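PDB 2Z1U: hydrogenase expression/formation protein HypE, which binds ATP and magnesium ions and, judging from its name and family, takes part in the maturation of hydrogenases. Local coordinates for residues A[96-101]-A[105-110]. Sequence-based numbering, arbitrary orientation.
Sequences FILEEG and DILERV
Leu107 reaches from the helix to the strand and touches both Leu98 and Phe96, and the contact across the segments consists of apolar side chains. Its CD1 methyl does most of the work, lying 3.9 Å from Leu98 CD2 and 4.0 Å from Phe96 CE2. The bond from CA to CB does not aim at the strand; with CG anti to the backbone N (chi1 180°), the forked end nevertheless comes close to it. Leu98 meets this fork at about a right angle with both of its own methyls, its CD1 being 4.0 Å from Leu107 CD1. Two branched leucines suit such a crossing, since each offers two methyl groups to the other.

The aromatic contacts differ in approach. Leu107 CD1 comes obliquely to the Phe96 ring, whereas Val110 sets CG1 near the ring plane, at its edge, a looser touch of 4.4 Å to CE2. Phenylalanine suits this place because one large ring can meet both helix residues; it also touches a bound ATP. Val110 lies three residues, just under one turn, beyond Leu107, so both present themselves to the same strand, and its short, beta-branched side chain can put a methyl at the ring edge while staying close to the helix backbone.

Strand 87-99 and helix 104-121 are the first two elements of a beta-alpha-beta unit completed by strand 124-133, which runs parallel to the first strand; the unit belongs to the PurM-like N-terminal domain. The short segments here run nearly antiparallel (159°), their axes 11.3 Å apart, as the chain turns back over the sheet. Helix 17-31 adds Leu22 and Leu26 against Leu107, and Met141 of the neighbouring strand packs on Phe96, Leu98 and Val110.

Within the helix, Arg109 N gives the i to i-4 backbone hydrogen bond to Asp105 O (3.0 Å), and a long salt bridge of 3.7 Å joins Arg109 NE to Asp105 OD1. Glu108 pairs outward with Arg29.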
ATOM      1  N   PHE A  96       3.646  -7.212   0.515  1.00 49.57           N
ATOM      2  CA  PHE A  96       5.016  -7.724   0.615  1.00 50.06           C
ATOM      3  C   PHE A  96       5.665  -7.745  -0.756  1.00 50.13           C
ATOM      4  O   PHE A  96       5.041  -8.162  -1.736  1.00 49.82           O
ATOM      5  CB  PHE A  96       5.040  -9.145   1.217  1.00 50.26           C
ATOM      6  CG  PHE A  96       4.896  -9.178   2.716  1.00 52.25           C
ATOM      7  CD1 PHE A  96       3.642  -9.029   3.316  1.00 54.96           C
ATOM      8  CD2 PHE A  96       6.010  -9.332   3.529  1.00 52.49           C
ATOM      9  CE1 PHE A  96       3.508  -9.061   4.708  1.00 55.68           C
ATOM     10  CE2 PHE A  96       5.889  -9.358   4.917  1.00 53.38           C
ATOM     11  CZ  PHE A  96       4.641  -9.228   5.508  1.00 53.16           C
ATOM     12  N   ILE A  97       6.908  -7.268  -0.818  1.00 50.64           N
ATOM     13  CA  ILE A  97       7.772  -7.483  -1.983  1.00 50.93           C
ATOM     14  C   ILE A  97       8.994  -8.271  -1.510  1.00 50.79           C
ATOM     15  O   ILE A  97       9.749  -7.805  -0.660  1.00 51.05           O
ATOM     16  CB  ILE A  97       8.178  -6.156  -2.674  1.00 51.22           C
ATOM     17  CG1 ILE A  97       6.913  -5.393  -3.115  1.00 50.77           C
ATOM     18  CG2 ILE A  97       9.105  -6.436  -3.886  1.00 50.51           C
ATOM     19  CD1 ILE A  97       7.143  -3.936  -3.532  1.00 50.81           C
ATOM     20  N   LEU A  98       9.168  -9.476  -2.046  1.00 50.80           N
ATOM     21  CA  LEU A  98      10.156 -10.402  -1.499  1.00 50.79           C
ATOM     22  C   LEU A  98      11.145 -10.876  -2.543  1.00 50.75           C
ATOM     23  O   LEU A  98      10.792 -11.072  -3.712  1.00 50.00           O
ATOM     24  CB  LEU A  98       9.452 -11.605  -0.870  1.00 51.24           C
ATOM     25  CG  LEU A  98       8.477 -11.323   0.283  1.00 52.71           C
ATOM     26  CD1 LEU A  98       7.541 -12.517   0.520  1.00 52.53           C
ATOM     27  CD2 LEU A  98       9.240 -10.965   1.548  1.00 53.35           C
ATOM     28  N   GLU A  99      12.390 -11.051  -2.106  1.00 50.75           N
ATOM     29  CA  GLU A  99      13.453 -11.561  -2.965  1.00 50.80           C
ATOM     30  C   GLU A  99      13.468 -13.092  -2.955  1.00 50.89           C
ATOM     31  O   GLU A  99      13.493 -13.715  -1.884  1.00 50.42           O
ATOM     32  CB  GLU A  99      14.812 -11.011  -2.509  1.00 50.94           C
ATOM     33  CG  GLU A  99      15.962 -11.420  -3.421  1.00 50.94           C
ATOM     34  CD  GLU A  99      17.301 -10.855  -3.013  1.00 51.03           C
ATOM     35  OE1 GLU A  99      18.167 -10.720  -3.909  1.00 52.48           O
ATOM     36  OE2 GLU A  99      17.504 -10.560  -1.815  1.00 50.57           O
ATOM     37  N   GLU A 100      13.444 -13.683  -4.151  1.00 51.17           N
ATOM     38  CA  GLU A 100      13.729 -15.114  -4.344  1.00 51.68           C
ATOM     39  C   GLU A 100      14.983 -15.500  -3.571  1.00 51.80           C
ATOM     40  O   GLU A 100      15.962 -14.756  -3.574  1.00 51.80           O
ATOM     41  CB  GLU A 100      13.917 -15.413  -5.841  1.00 51.71           C
ATOM     42  CG  GLU A 100      14.263 -16.853  -6.191  1.00 52.54           C
ATOM     43  CD  GLU A 100      14.859 -17.013  -7.594  1.00 52.17           C
ATOM     44  OE1 GLU A 100      14.838 -18.146  -8.116  1.00 52.93           O
ATOM     45  OE2 GLU A 100      15.352 -16.020  -8.172  1.00 53.09           O
ATOM     46  N   GLY A 101      14.941 -16.657  -2.909  1.00 52.04           N
ATOM     47  CA  GLY A 101      16.066 -17.156  -2.125  1.00 52.00           C
ATOM     48  C   GLY A 101      16.026 -16.781  -0.653  1.00 52.76           C
ATOM     49  O   GLY A 101      16.739 -17.363   0.155  1.00 52.10           O
ATOM     50  N   ASP A 105      12.528 -18.308   7.477  1.00 57.75           N
ATOM     51  CA  ASP A 105      12.375 -17.959   8.888  1.00 57.86           C
ATOM     52  C   ASP A 105      12.455 -16.453   9.124  1.00 57.17           C
ATOM     53  O   ASP A 105      11.858 -15.949  10.072  1.00 57.05           O
ATOM     54  CB  ASP A 105      13.371 -18.694   9.784  1.00 58.66           C
ATOM     55  CG  ASP A 105      13.007 -18.580  11.265  1.00 61.03           C
ATOM     56  OD1 ASP A 105      13.861 -18.121  12.058  1.00 63.16           O
ATOM     57  OD2 ASP A 105      11.855 -18.931  11.630  1.00 63.82           O
ATOM     58  N   ILE A 106      13.196 -15.746   8.270  1.00 56.56           N
ATOM     59  CA  ILE A 106      13.197 -14.279   8.279  1.00 55.92           C
ATOM     60  C   ILE A 106      11.767 -13.779   8.040  1.00 55.29           C
ATOM     61  O   ILE A 106      11.246 -12.980   8.812  1.00 55.03           O
ATOM     62  CB  ILE A 106      14.187 -13.682   7.238  1.00 55.66           C
ATOM     63  CG1 ILE A 106      15.633 -13.983   7.651  1.00 55.75           C
ATOM     64  CG2 ILE A 106      13.951 -12.170   7.063  1.00 56.36           C
ATOM     65  CD1 ILE A 106      16.694 -13.420   6.716  1.00 56.04           C
ATOM     66  N   LEU A 107      11.130 -14.296   6.991  1.00 54.94           N
ATOM     67  CA  LEU A 107       9.752 -13.939   6.660  1.00 54.20           C
ATOM     68  C   LEU A 107       8.774 -14.230   7.804  1.00 53.77           C
ATOM     69  O   LEU A 107       7.974 -13.367   8.163  1.00 53.94           O
ATOM     70  CB  LEU A 107       9.305 -14.642   5.372  1.00 54.10           C
ATOM     71  CG  LEU A 107       7.879 -14.380   4.881  1.00 54.11           C
ATOM     72  CD1 LEU A 107       7.639 -12.909   4.537  1.00 52.52           C
ATOM     73  CD2 LEU A 107       7.580 -15.270   3.680  1.00 54.24           C
ATOM     74  N   GLU A 108       8.848 -15.433   8.375  1.00 53.42           N
ATOM     75  CA  GLU A 108       7.975 -15.817   9.490  1.00 53.38           C
ATOM     76  C   GLU A 108       8.167 -14.954  10.749  1.00 52.84           C
ATOM     77  O   GLU A 108       7.189 -14.595  11.403  1.00 52.87           O
ATOM     78  CB  GLU A 108       8.123 -17.313   9.832  1.00 53.72           C
ATOM     79  CG  GLU A 108       7.282 -17.740  11.039  1.00 55.37           C
ATOM     80  CD  GLU A 108       6.943 -19.217  11.066  1.00 58.57           C
ATOM     81  OE1 GLU A 108       7.868 -20.062  11.141  1.00 60.43           O
ATOM     82  OE2 GLU A 108       5.735 -19.527  11.044  1.00 59.45           O
ATOM     83  N   ARG A 109       9.415 -14.640  11.091  1.00 52.01           N
ATOM     84  CA  ARG A 109       9.700 -13.731  12.200  1.00 51.98           C
ATOM     85  C   ARG A 109       9.093 -12.343  11.968  1.00 51.31           C
ATOM     86  O   ARG A 109       8.536 -11.739  12.886  1.00 51.08           O
ATOM     87  CB  ARG A 109      11.203 -13.596  12.417  1.00 52.60           C
ATOM     88  CG  ARG A 109      11.847 -14.797  13.103  1.00 54.97           C
ATOM     89  CD  ARG A 109      13.254 -14.434  13.578  1.00 61.28           C
ATOM     90  NE  ARG A 109      14.232 -14.479  12.488  1.00 65.25           N
ATOM     91  CZ  ARG A 109      15.391 -13.822  12.475  1.00 67.55           C
ATOM     92  NH1 ARG A 109      15.750 -13.036  13.492  1.00 68.03           N
ATOM     93  NH2 ARG A 109      16.198 -13.948  11.427  1.00 68.61           N
ATOM     94  N   VAL A 110       9.194 -11.852  10.735  1.00 50.58           N
ATOM     95  CA  VAL A 110       8.656 -10.533  10.376  1.00 50.30           C
ATOM     96  C   VAL A 110       7.127 -10.546  10.427  1.00 50.10           C
ATOM     97  O   VAL A 110       6.505  -9.630  10.982  1.00 50.20           O
ATOM     98  CB  VAL A 110       9.133 -10.089   8.985  1.00 49.75           C
ATOM     99  CG1 VAL A 110       8.358  -8.844   8.519  1.00 50.26           C
ATOM    100  CG2 VAL A 110      10.635  -9.818   9.001  1.00 50.49           C
TER